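Local structure of chromosome partition protein Smc (Pyrococcus furiosus, 3KTA) at residues 51-54 with 58-61; 11-16 with 35-40; 94-99 with 127-132; 80-85 with 112-117; 7-12 with 41-46. The protein is probably required for chromosome condensation and partitioning, this chain forming the C-terminal part of its ATP-binding cassette ATPase head, with bis(adenosine)-5'-pentaphosphate bound. All blocks are in the same frame, centred on the assembly; numbering follows the deposited sequence.

Contact 1: 51-54 with 58-61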
# COMPACT_ATOMS: atom_id res chain seq x y z
N GLU B 51 -20.80 3.65 -9.86
CA GLU B 51 -22.17 3.75 -9.40
C GLU B 51 -22.47 2.62 -8.42
O GLU B 51 -22.44 1.44 -8.78
CB GLU B 51 -23.15 3.71 -10.58
CG GLU B 51 -24.59 3.56 -10.18
CD GLU B 51 -25.48 3.22 -11.35
OE1 GLU B 51 -25.92 2.05 -11.46
OE2 GLU B 51 -25.73 4.13 -12.17
N ALA B 52 -22.78 2.97 -7.18
CA ALA B 52 -22.97 1.96 -6.15
C ALA B 52 -24.35 2.00 -5.50
O ALA B 52 -24.94 3.06 -5.28
CB ALA B 52 -21.87 2.07 -5.10
N LYS B 53 -24.86 0.81 -5.19
CA LYS B 53 -26.10 0.63 -4.45
C LYS B 53 -25.74 -0.20 -3.23
O LYS B 53 -25.83 -1.42 -3.27
CB LYS B 53 -27.11 -0.15 -5.30
CG LYS B 53 -27.45 0.48 -6.64
CD LYS B 53 -28.35 -0.44 -7.47
CE LYS B 53 -28.70 0.21 -8.80
NZ LYS B 53 -29.61 -0.66 -9.59
N PRO B 54 -25.31 0.46 -2.15
CA PRO B 54 -24.87 -0.21 -0.92
C PRO B 54 -25.89 -1.21 -0.38
O PRO B 54 -25.49 -2.25 0.16
CB PRO B 54 -24.66 0.94 0.06
CG PRO B 54 -24.34 2.11 -0.81
CD PRO B 54 -25.15 1.93 -2.07
N ASP B 58 -31.43 1.28 -5.29
CA ASP B 58 -31.19 2.70 -5.06
C ASP B 58 -29.71 3.03 -4.99
O ASP B 58 -28.99 2.59 -4.08
CB ASP B 58 -31.90 3.21 -3.81
CG ASP B 58 -33.41 3.16 -3.94
OD1 ASP B 58 -33.91 3.23 -5.08
OD2 ASP B 58 -34.10 3.04 -2.90
N VAL B 59 -29.25 3.80 -5.97
CA VAL B 59 -27.88 4.27 -6.01
C VAL B 59 -27.67 5.29 -4.90
O VAL B 59 -28.57 6.08 -4.59
CB VAL B 59 -27.58 4.94 -7.36
CG1 VAL B 59 -26.21 5.60 -7.34
CG2 VAL B 59 -27.69 3.92 -8.49
N LYS B 60 -26.50 5.25 -4.28
CA LYS B 60 -26.09 6.25 -3.32
C LYS B 60 -24.91 7.02 -3.91
O LYS B 60 -23.84 6.45 -4.12
CB LYS B 60 -25.68 5.60 -2.00
CG LYS B 60 -25.48 6.58 -0.85
CD LYS B 60 -25.37 5.83 0.47
CE LYS B 60 -25.41 6.77 1.66
NZ LYS B 60 -25.41 6.02 2.95
N ARG B 61 -25.10 8.31 -4.19
CA ARG B 61 -24.01 9.11 -4.72
C ARG B 61 -22.81 9.10 -3.76
O ARG B 61 -22.98 9.01 -2.54
CB ARG B 61 -24.46 10.55 -5.00
CG ARG B 61 -25.56 10.66 -6.05
CD ARG B 61 -25.57 12.04 -6.70
O HOH W 1 -22.63 5.62 -6.45

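Contact 2: 11-16 with 35-40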
# COMPACT_ATOMS: atom_id res chain seq x y z
N ARG B 11 -10.92 -5.12 -23.33
CA ARG B 11 -10.72 -6.42 -22.69
C ARG B 11 -10.34 -6.20 -21.23
O ARG B 11 -10.83 -6.88 -20.32
CB ARG B 11 -9.63 -7.22 -23.42
CG ARG B 11 -9.46 -8.65 -22.92
CD ARG B 11 -8.40 -9.41 -23.71
NE ARG B 11 -7.09 -8.76 -23.67
N THR B 12 -9.48 -5.22 -20.99
CA THR B 12 -9.05 -4.91 -19.64
C THR B 12 -10.21 -4.33 -18.85
O THR B 12 -10.46 -4.74 -17.72
CB THR B 12 -7.86 -3.94 -19.64
OG1 THR B 12 -6.74 -4.58 -20.27
CG2 THR B 12 -7.50 -3.55 -18.22
N PHE B 13 -10.91 -3.36 -19.44
CA PHE B 13 -12.05 -2.77 -18.76
C PHE B 13 -13.13 -3.79 -18.37
O PHE B 13 -13.63 -3.77 -17.24
CB PHE B 13 -12.69 -1.62 -19.55
CG PHE B 13 -13.94 -1.11 -18.91
CD1 PHE B 13 -13.88 -0.26 -17.81
CD2 PHE B 13 -15.19 -1.54 -19.37
CE1 PHE B 13 -15.05 0.17 -17.19
CE2 PHE B 13 -16.35 -1.10 -18.77
CZ PHE B 13 -16.29 -0.24 -17.68
N GLU B 14 -13.50 -4.68 -19.29
CA GLU B 14 -14.59 -5.61 -18.97
C GLU B 14 -14.17 -6.56 -17.87
O GLU B 14 -14.99 -6.95 -17.05
CB GLU B 14 -15.07 -6.39 -20.20
CG GLU B 14 -15.76 -5.52 -21.26
CD GLU B 14 -17.00 -4.79 -20.74
OE1 GLU B 14 -17.57 -5.20 -19.71
OE2 GLU B 14 -17.41 -3.80 -21.39
N ALA B 15 -12.89 -6.94 -17.85
CA ALA B 15 -12.38 -7.83 -16.81
C ALA B 15 -12.44 -7.16 -15.45
O ALA B 15 -12.99 -7.70 -14.49
CB ALA B 15 -10.96 -8.27 -17.14
N ILE B 16 -11.90 -5.95 -15.37
CA ILE B 16 -11.93 -5.19 -14.12
C ILE B 16 -13.35 -4.80 -13.67
O ILE B 16 -13.67 -4.85 -12.48
CB ILE B 16 -10.98 -3.97 -14.20
CG1 ILE B 16 -9.54 -4.49 -14.33
CG2 ILE B 16 -11.11 -3.10 -12.96
CD1 ILE B 16 -8.50 -3.43 -14.65
N LEU B 35 -18.90 -0.26 -12.61
CA LEU B 35 -18.05 0.71 -13.29
C LEU B 35 -18.73 1.09 -14.60
O LEU B 35 -19.27 0.24 -15.31
CB LEU B 35 -16.67 0.13 -13.59
CG LEU B 35 -15.84 -0.39 -12.41
CD1 LEU B 35 -14.45 -0.73 -12.88
CD2 LEU B 35 -15.79 0.63 -11.28
N ILE B 36 -18.69 2.38 -14.93
CA ILE B 36 -19.36 2.87 -16.13
C ILE B 36 -18.42 3.78 -16.92
O ILE B 36 -17.87 4.71 -16.36
CB ILE B 36 -20.60 3.69 -15.75
CG1 ILE B 36 -21.51 2.87 -14.84
CG2 ILE B 36 -21.34 4.17 -16.99
CD1 ILE B 36 -22.63 3.67 -14.22
N LEU B 37 -18.21 3.49 -18.20
CA LEU B 37 -17.45 4.40 -19.05
C LEU B 37 -18.35 5.57 -19.43
O LEU B 37 -19.47 5.37 -19.89
CB LEU B 37 -16.95 3.68 -20.31
CG LEU B 37 -15.86 2.63 -20.07
CD1 LEU B 37 -15.59 1.80 -21.31
CD2 LEU B 37 -14.57 3.30 -19.58
N GLU B 38 -17.87 6.79 -19.21
CA GLU B 38 -18.66 7.98 -19.51
C GLU B 38 -18.98 8.04 -21.00
O GLU B 38 -20.03 8.56 -21.41
CB GLU B 38 -17.90 9.24 -19.11
CG GLU B 38 -17.83 9.46 -17.61
CD GLU B 38 -17.23 10.80 -17.26
OE1 GLU B 38 -16.56 11.40 -18.13
OE2 GLU B 38 -17.42 11.26 -16.11
N ASN B 39 -18.07 7.49 -21.80
CA ASN B 39 -18.23 7.46 -23.24
C ASN B 39 -17.86 6.08 -23.79
O ASN B 39 -16.73 5.84 -24.20
CB ASN B 39 -17.36 8.54 -23.89
CG ASN B 39 -17.75 8.81 -25.33
OD1 ASN B 39 -17.96 7.89 -26.11
ND2 ASN B 39 -17.85 10.09 -25.68
N PRO B 40 -18.82 5.15 -23.78
CA PRO B 40 -18.60 3.77 -24.24
C PRO B 40 -18.13 3.64 -25.70
O PRO B 40 -17.38 2.72 -26.01
CB PRO B 40 -19.97 3.11 -24.05
CG PRO B 40 -20.66 3.93 -23.05
CD PRO B 40 -20.17 5.33 -23.22

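Contact 3: 94-99 with 127-132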
# COMPACT_ATOMS: atom_id res chain seq x y z
N GLU B 94 -3.67 1.32 7.81
CA GLU B 94 -4.93 1.56 8.53
C GLU B 94 -6.11 1.84 7.59
O GLU B 94 -6.88 2.79 7.78
CB GLU B 94 -4.74 2.61 9.64
CG GLU B 94 -3.72 2.17 10.66
CD GLU B 94 -3.68 3.05 11.89
OE1 GLU B 94 -2.57 3.40 12.32
OE2 GLU B 94 -4.77 3.37 12.45
N ILE B 95 -6.28 0.96 6.61
CA ILE B 95 -7.33 1.10 5.60
C ILE B 95 -8.67 0.67 6.17
O ILE B 95 -9.69 0.86 5.54
CB ILE B 95 -7.05 0.27 4.32
CG1 ILE B 95 -6.78 -1.20 4.67
CG2 ILE B 95 -5.89 0.89 3.53
CD1 ILE B 95 -7.27 -2.19 3.63
N ASP B 96 -8.63 0.08 7.37
CA ASP B 96 -9.84 -0.44 8.01
C ASP B 96 -10.50 0.57 8.93
O ASP B 96 -11.51 0.27 9.58
CB ASP B 96 -9.55 -1.76 8.75
CG ASP B 96 -8.17 -1.82 9.41
OD1 ASP B 96 -7.51 -0.78 9.56
OD2 ASP B 96 -7.77 -2.92 9.82
N ALA B 97 -9.97 1.79 8.97
CA ALA B 97 -10.62 2.85 9.74
C ALA B 97 -12.08 3.04 9.28
O ALA B 97 -12.39 2.96 8.08
CB ALA B 97 -9.85 4.16 9.63
N HIS B 98 -12.97 3.27 10.23
CA HIS B 98 -14.37 3.57 9.90
C HIS B 98 -15.18 2.36 9.43
O HIS B 98 -16.33 2.51 9.03
CB HIS B 98 -14.45 4.70 8.87
CG HIS B 98 -13.50 5.83 9.15
ND1 HIS B 98 -12.74 6.42 8.16
CD2 HIS B 98 -13.16 6.45 10.30
CE1 HIS B 98 -11.98 7.36 8.70
NE2 HIS B 98 -12.21 7.39 10.00
N LEU B 99 -14.59 1.17 9.51
CA LEU B 99 -15.33 -0.04 9.15
C LEU B 99 -15.58 -0.88 10.39
O LEU B 99 -14.71 -1.00 11.26
CB LEU B 99 -14.55 -0.89 8.14
CG LEU B 99 -14.34 -0.31 6.74
CD1 LEU B 99 -13.35 -1.17 5.97
CD2 LEU B 99 -15.65 -0.22 6.01
N ASP B 127 -7.89 -6.47 15.47
CA ASP B 127 -7.74 -7.91 15.60
C ASP B 127 -8.31 -8.72 14.44
O ASP B 127 -7.68 -9.66 13.98
CB ASP B 127 -8.29 -8.41 16.95
CG ASP B 127 -9.71 -7.92 17.25
OD1 ASP B 127 -10.47 -7.55 16.33
OD2 ASP B 127 -10.07 -7.93 18.44
N VAL B 128 -9.50 -8.35 13.94
CA VAL B 128 -10.13 -9.12 12.88
C VAL B 128 -9.42 -8.94 11.55
O VAL B 128 -9.62 -9.74 10.64
CB VAL B 128 -11.64 -8.80 12.74
CG1 VAL B 128 -12.36 -9.20 14.00
CG2 VAL B 128 -11.85 -7.33 12.50
N MSE B 129 -8.60 -7.89 11.44
CA MSE B 129 -7.74 -7.74 10.26
C MSE B 129 -6.49 -8.61 10.35
O MSE B 129 -6.09 -9.19 9.33
CB MSE B 129 -7.32 -6.27 10.06
CG MSE B 129 -6.31 -6.06 8.91
SE MSE B 129 -7.03 -6.45 7.14
CE MSE B 129 -7.71 -4.68 6.77
N MSE B 130 -5.89 -8.66 11.56
CA MSE B 130 -4.59 -9.27 11.89
C MSE B 130 -4.60 -10.80 11.95
O MSE B 130 -3.59 -11.45 11.68
CB MSE B 130 -4.06 -8.68 13.28
CG MSE B 130 -4.11 -9.60 14.67
SE MSE B 130 -2.78 -8.82 15.84
CE MSE B 130 -1.28 -8.92 14.60
N ALA B 131 -5.74 -11.37 12.32
CA ALA B 131 -5.78 -12.71 12.90
C ALA B 131 -5.19 -13.81 12.03
O ALA B 131 -4.57 -14.75 12.56
CB ALA B 131 -7.21 -13.06 13.29
N ASN B 132 -5.41 -13.72 10.72
CA ASN B 132 -4.92 -14.73 9.80
C ASN B 132 -3.73 -14.30 8.95
O ASN B 132 -3.47 -14.88 7.91
CB ASN B 132 -6.05 -15.18 8.87
CG ASN B 132 -7.16 -15.89 9.62
OD1 ASN B 132 -6.89 -16.73 10.48
ND2 ASN B 132 -8.40 -15.56 9.29

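Contact 4: 80-85 with 112-117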
# COMPACT_ATOMS: atom_id res chain seq x y z
N ALA B 80 -10.30 -5.23 -7.62
CA ALA B 80 -10.74 -5.57 -8.97
C ALA B 80 -9.56 -5.51 -9.93
O ALA B 80 -9.40 -6.36 -10.80
CB ALA B 80 -11.86 -4.59 -9.44
N ILE B 81 -8.72 -4.49 -9.75
CA ILE B 81 -7.49 -4.39 -10.51
C ILE B 81 -6.54 -5.54 -10.14
O ILE B 81 -5.96 -6.18 -11.00
CB ILE B 81 -6.81 -3.03 -10.27
CG1 ILE B 81 -7.74 -1.91 -10.71
CG2 ILE B 81 -5.50 -2.95 -11.03
CD1 ILE B 81 -7.24 -0.50 -10.35
N GLN B 82 -6.38 -5.77 -8.84
CA GLN B 82 -5.42 -6.77 -8.38
C GLN B 82 -5.74 -8.14 -8.98
O GLN B 82 -4.84 -8.89 -9.34
CB GLN B 82 -5.42 -6.85 -6.85
CG GLN B 82 -4.27 -7.69 -6.27
CD GLN B 82 -4.60 -9.16 -6.18
OE1 GLN B 82 -5.77 -9.56 -6.23
NE2 GLN B 82 -3.57 -9.98 -6.02
N LYS B 83 -7.03 -8.47 -9.05
CA LYS B 83 -7.44 -9.77 -9.56
C LYS B 83 -7.05 -9.92 -11.03
O LYS B 83 -6.62 -11.00 -11.47
CB LYS B 83 -8.95 -9.99 -9.36
CG LYS B 83 -9.48 -11.31 -9.97
CD LYS B 83 -10.90 -11.61 -9.50
CE LYS B 83 -11.48 -12.85 -10.19
NZ LYS B 83 -11.54 -12.65 -11.68
N PHE B 84 -7.18 -8.83 -11.79
CA PHE B 84 -6.84 -8.85 -13.21
C PHE B 84 -5.34 -8.86 -13.45
O PHE B 84 -4.84 -9.57 -14.33
CB PHE B 84 -7.46 -7.65 -13.91
CG PHE B 84 -7.03 -7.52 -15.35
CD1 PHE B 84 -7.54 -8.37 -16.31
CD2 PHE B 84 -6.09 -6.57 -15.71
CE1 PHE B 84 -7.13 -8.26 -17.63
CE2 PHE B 84 -5.68 -6.45 -17.03
CZ PHE B 84 -6.20 -7.31 -17.99
N LYS B 85 -4.62 -8.04 -12.69
CA LYS B 85 -3.18 -7.93 -12.83
C LYS B 85 -2.53 -7.76 -11.45
O LYS B 85 -2.38 -6.65 -10.96
CB LYS B 85 -2.83 -6.73 -13.72
CG LYS B 85 -1.34 -6.56 -13.95
CD LYS B 85 -1.03 -5.35 -14.83
N LYS B 112 -6.38 -12.27 2.28
CA LYS B 112 -5.84 -13.62 2.39
C LYS B 112 -5.89 -14.35 1.05
O LYS B 112 -4.89 -14.94 0.61
CB LYS B 112 -6.61 -14.41 3.45
CG LYS B 112 -6.00 -15.77 3.77
CD LYS B 112 -4.76 -15.58 4.62
CE LYS B 112 -4.33 -16.89 5.25
NZ LYS B 112 -3.01 -16.74 5.88
N GLU B 113 -7.04 -14.31 0.38
CA GLU B 113 -7.17 -14.95 -0.93
C GLU B 113 -6.23 -14.32 -1.96
O GLU B 113 -5.53 -15.03 -2.72
CB GLU B 113 -8.61 -14.88 -1.42
CG GLU B 113 -8.83 -15.50 -2.80
CD GLU B 113 -8.61 -17.00 -2.82
OE1 GLU B 113 -8.62 -17.62 -1.74
OE2 GLU B 113 -8.45 -17.56 -3.92
N SER B 114 -6.18 -13.00 -1.96
CA SER B 114 -5.36 -12.27 -2.94
C SER B 114 -3.87 -12.49 -2.70
O SER B 114 -3.07 -12.34 -3.63
CB SER B 114 -5.67 -10.77 -2.91
OG SER B 114 -7.02 -10.55 -3.25
N SER B 115 -3.50 -12.82 -1.47
CA SER B 115 -2.09 -12.99 -1.12
C SER B 115 -1.47 -14.23 -1.77
O SER B 115 -0.26 -14.42 -1.69
CB SER B 115 -1.89 -13.02 0.40
OG SER B 115 -2.41 -14.22 0.94
N LYS B 116 -2.28 -15.05 -2.42
CA LYS B 116 -1.73 -16.13 -3.23
C LYS B 116 -0.97 -15.59 -4.45
O LYS B 116 -0.09 -16.28 -4.97
CB LYS B 116 -2.83 -17.09 -3.68
CG LYS B 116 -3.54 -17.80 -2.54
CD LYS B 116 -4.76 -18.57 -3.04
CE LYS B 116 -5.47 -19.28 -1.90
NZ LYS B 116 -6.68 -20.02 -2.37
N GLU B 117 -1.30 -14.38 -4.88
CA GLU B 117 -0.76 -13.80 -6.13
C GLU B 117 0.02 -12.50 -5.94
O GLU B 117 0.80 -12.12 -6.81
CB GLU B 117 -1.88 -13.56 -7.16
CG GLU B 117 -2.73 -14.78 -7.49
CD GLU B 117 -1.93 -15.90 -8.11
OE1 GLU B 117 -0.83 -15.64 -8.63
OE2 GLU B 117 -2.41 -17.06 -8.08

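Contact 5: 7-12 with 41-46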
# COMPACT_ATOMS: atom_id res chain seq x y z
N ASN B 7 -9.21 -2.08 -28.43
CA ASN B 7 -9.47 -3.50 -28.18
C ASN B 7 -8.79 -4.00 -26.91
O ASN B 7 -9.41 -4.72 -26.12
CB ASN B 7 -9.02 -4.35 -29.37
CG ASN B 7 -9.81 -4.04 -30.63
OD1 ASN B 7 -11.02 -3.79 -30.59
ND2 ASN B 7 -9.12 -4.06 -31.77
N VAL B 8 -7.53 -3.63 -26.72
CA VAL B 8 -6.81 -3.99 -25.50
C VAL B 8 -7.48 -3.34 -24.29
O VAL B 8 -7.66 -3.97 -23.25
CB VAL B 8 -5.32 -3.59 -25.56
CG1 VAL B 8 -4.62 -3.92 -24.23
CG2 VAL B 8 -4.61 -4.29 -26.72
N PHE B 9 -7.87 -2.07 -24.43
CA PHE B 9 -8.54 -1.37 -23.33
C PHE B 9 -9.83 -2.06 -22.93
O PHE B 9 -10.06 -2.32 -21.75
CB PHE B 9 -8.82 0.10 -23.66
CG PHE B 9 -9.52 0.84 -22.55
CD1 PHE B 9 -8.78 1.49 -21.55
CD2 PHE B 9 -10.90 0.89 -22.49
CE1 PHE B 9 -9.43 2.17 -20.53
CE2 PHE B 9 -11.55 1.56 -21.46
CZ PHE B 9 -10.82 2.20 -20.48
N MSE B 10 -10.67 -2.36 -23.92
CA MSE B 10 -11.99 -2.93 -23.62
C MSE B 10 -11.90 -4.31 -22.94
O MSE B 10 -12.71 -4.63 -22.07
CB MSE B 10 -12.88 -2.94 -24.87
CG MSE B 10 -13.38 -1.53 -25.27
SE MSE B 10 -14.24 -0.54 -23.86
CE MSE B 10 -15.40 -1.96 -23.18
N ARG B 11 -10.92 -5.12 -23.33
CA ARG B 11 -10.72 -6.42 -22.69
C ARG B 11 -10.34 -6.20 -21.23
O ARG B 11 -10.83 -6.88 -20.32
CB ARG B 11 -9.63 -7.22 -23.42
CG ARG B 11 -9.46 -8.65 -22.92
CD ARG B 11 -8.40 -9.41 -23.71
NE ARG B 11 -7.09 -8.76 -23.67
N THR B 12 -9.48 -5.22 -20.99
CA THR B 12 -9.05 -4.91 -19.64
C THR B 12 -10.21 -4.33 -18.85
O THR B 12 -10.46 -4.74 -17.72
CB THR B 12 -7.86 -3.94 -19.64
OG1 THR B 12 -6.74 -4.58 -20.27
CG2 THR B 12 -7.50 -3.55 -18.22
N GLU B 41 -18.56 4.55 -26.57
CA GLU B 41 -18.16 4.52 -27.98
C GLU B 41 -16.67 4.84 -28.16
O GLU B 41 -15.95 4.15 -28.90
CB GLU B 41 -19.01 5.51 -28.78
N ASP B 42 -16.21 5.89 -27.48
CA ASP B 42 -14.80 6.25 -27.45
C ASP B 42 -14.41 6.53 -26.01
O ASP B 42 -14.50 7.67 -25.54
CB ASP B 42 -14.51 7.49 -28.31
CG ASP B 42 -13.07 7.94 -28.19
OD1 ASP B 42 -12.21 7.10 -27.83
OD2 ASP B 42 -12.78 9.13 -28.45
N PRO B 43 -14.00 5.48 -25.28
CA PRO B 43 -13.74 5.56 -23.84
C PRO B 43 -12.67 6.58 -23.59
O PRO B 43 -12.69 7.29 -22.58
CB PRO B 43 -13.20 4.17 -23.50
CG PRO B 43 -13.65 3.28 -24.61
CD PRO B 43 -13.69 4.16 -25.84
N PHE B 44 -11.74 6.66 -24.53
CA PHE B 44 -10.61 7.56 -24.40
C PHE B 44 -11.04 9.03 -24.45
O PHE B 44 -10.21 9.92 -24.22
CB PHE B 44 -9.55 7.20 -25.45
CG PHE B 44 -9.16 5.73 -25.43
CD1 PHE B 44 -8.12 5.30 -24.63
CD2 PHE B 44 -9.85 4.79 -26.17
CE1 PHE B 44 -7.77 3.96 -24.59
CE2 PHE B 44 -9.50 3.44 -26.12
CZ PHE B 44 -8.46 3.04 -25.35
N SER B 45 -12.32 9.28 -24.73
CA SER B 45 -12.89 10.63 -24.74
C SER B 45 -13.65 10.98 -23.46
O SER B 45 -14.26 12.04 -23.37
CB SER B 45 -13.85 10.82 -25.93
OG SER B 45 -13.15 11.13 -27.11
N GLY B 46 -13.61 10.10 -22.47
CA GLY B 46 -14.40 10.30 -21.27
C GLY B 46 -13.77 9.62 -20.07
O GLY B 46 -12.72 9.00 -20.19

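Contact 1: 51-54 with 58-61
A52 and K60 are joined by the polar part of the contact. The amide K60 N donates to the carbonyl A52 O at 2.9 Å, with an angle of 166° at the hydrogen. The return link runs through a water, which accepts from A52 N (2.8 Å) and donates to K60 O (2.8 Å). K60 therefore faces A52 much as in a hydrogen-bonded antiparallel pair in which water has taken the place of one direct bond. Two CA-H...O contacts add to this: V59 CA lies 3.3 Å from A52 O, which so receives both a strong and a weak donor, and K53 CA lies 3.5 Å from D58 O.

The apolar contacts use methyl and methylene groups. V59 CG2 sits 3.5 Å from E51 CG, while the extended K53 chain brings CE to 3.9 Å from the same methyl. Valine suits the place because its compact branched end can touch E51 and K53 at once. P54 CD packs on K60 CB, the two side chains crossing at about a right angle. Long residues suit this surface because their stems are greasy and their ends charged: E51 pairs with R34 and K60 with E69, both in salt bridges.

Strand 48-53 uses its other edge, at E51 and K53, to bond strand 32-37. The chemistry implies that the loop returning onto this hairpin of the ABC ATPase head is held chiefly by backbone atoms, with the water closing the wider end and V59 CG1 packed beside the bonded carbonyl.

Contact 2: 11-16 with 35-40
F13 has its CG trans to the backbone nitrogen (chi1 174°), which carries the ring out from helix 4-27 toward strand 32-37, where L37 turns its branched end back to meet it. L37 CG stands 3.8 Å from the centroid of the F13 ring and only 13° off its normal, a CH-pi contact over the middle of one face; the two methyls, CD1 and CD2, straddle that face. The ring edge is used as well. F13 CZ comes 3.8 Å from the carbonyl L35 O, which lies near the ring plane, and F13 CE1 packs at 3.9 Å on L35 CB. One turn along the helix, I16 CG2 touches L35 CD1 at 4.1 Å.

Leucine suits these places because its branched end spreads methyls over a flat ring, and phenylalanine because it reaches across the 9.7 Å between the short helix and strand axes, nearly antiparallel at 153°.

All four touching residues are buried where helix 4-27 packs on one side of the 32-37/48-53 hairpin of the ATPase head. L48 and I50 of strand 48-53 continue the layer beside F13 and L35, and I16 also meets A80 and F84 of helix 67-84 and I163 of the partner Smc chain.

Contact 3: 94-99 with 127-132
D96 and M129 bring the segments together, their CA atoms 7.9 Å apart. Residues 94-99 fold as two overlapping beta turns, type I from E94 to A97 and type II from D96 to L99; the second is closed by L99 N bonding to D96 O at 3.2 Å, and H98 takes the positive phi its third position needs. The segment runs from the end of the Walker B motif, E94, into what corresponds to the D-loop of ABC ATPases. Facing it, a short helix begins at D127, after strand 119-123.

M129, present as selenomethionine, is bent at chi2 (66°) and chi3 (89°), curling the chain around one carboxylate oxygen of D96. D96 OD2 is 3.4 Å from M129 CB, 3.6 Å from CG and 3.5 Å from the terminal CE. The same CE reaches I95 CD1 at 4.0 Å, the two side chains crossing at about a right angle. I95 reaches it with CG1 set between its backbone N and carbonyl carbon, at chi1 54°. A flexible, unbranched side chain suits this place because it can wrap a polar group and still end on an apolar neighbour.

D96 OD2 is satisfied by a hydrogen bond to T124 OG1, T124 lying just before the helix. E94 touches the bound AP5, whereas the D96 side chain is about 10 Å from that ligand. The buried carboxylate is thus gripped by the T124 hydroxyl and lined by M129, with V104 and R126 also against the D96 side chain, joining the turn after strand 89-93 to the chain after strand 119-123.

Contact 4: 80-85 with 112-117
Q82 lays its side-chain amide against S114: the amide carbon CD is 3.8 Å from S114 CB, and Q82 OE1 lies 3.5 Å from the same carbon and 3.4 Å from S114 OG. With CG opposite the backbone N (chi1 -169°), a bend at chi2 (-86°) turns the amide onto S114. The other end of the amide comes close as well, Q82 NE2 lying 3.8 Å from S114 CB, so the serine methylene meets the carbon, oxygen and nitrogen of the group together. Q82 NE2 also brushes E117 CB at 4.1 Å.

Q82 NE2 and S114 OG each have a partner close by. Q82 NE2 bonds S118 OG, just past the second segment, and S114 OG bonds L110 O one turn back in its own helix. Glutamine suits the site because its length spans the gap between helices 67-84 and 101-114, and serine because its small side chain lets the amide come near. The two touching residues of the second segment are themselves linked, E117 N donating to S114 O at 3.0 Å.

Across the gap, then, contact is chiefly by one buried amide lying on one serine; its bond to S118 ties helix 67-84 to the chain leading into strand 119-123 of the ATPase head.

Contact 5: 7-12 with 41-46
S45 N donates to D42 O at 2.8 Å, a bond that with G46 N to P43 O (3.0 Å) curls residues 43-45 into a 3-10 turn and holds P43 and F44 against F9 and M10. Proline fits the start of such a turn, since it has no N-H to satisfy and its ring fixes phi near the helical value.

F9 carries most of the helix side. Its CG is trans to the backbone nitrogen (chi1 180°), directing the ring at the loop. F44 meets it obliquely: the ring centroids are 5.0 Å apart with the planes at 57°, and F44 CZ comes within 3.4 Å of F9 CB, so the far end of the F44 ring abuts the root of the F9 side chain. P43 approaches farther out on the F9 ring, with its CB 3.7 Å from F9 CE2.

The loop joins strands 32-37 and 48-53, the two antiparallel strands of the hairpin, and here it folds back onto the early turns of helix 4-27. L37, at the end of the first strand, touches F9, M10 and P43.

M10, a selenomethionine, is bent at chi2 and chi3, and its SE rests 3.9 Å from P43 CG while also lying in plane at the edge of the F9 ring. At the end of the segment, G46 O accepts a hydrogen bond from R160 of the partner Smc chain; I169 of that chain packs on F44.

Contacts 2 and 5, with centres about 7 Å apart, form one continuous patch of packing: they share helix 4-27 and meet at L37. Contact 1 lies on the same hairpin, meeting contact 2 where E51 packs on I36. F84 joins contact 4 to this patch by sitting on T12, A15 and I16. In turn K112 of contact 4 reaches N132 O of contact 3, a probable hydrogen bond, and their segments alternate along the chain. Contact 3 alone holds a residue of the AP5 pocket, E94; its centre is about 30 Å from that of contact 2 and 35 Å from that of contact 5, across the chain's centre.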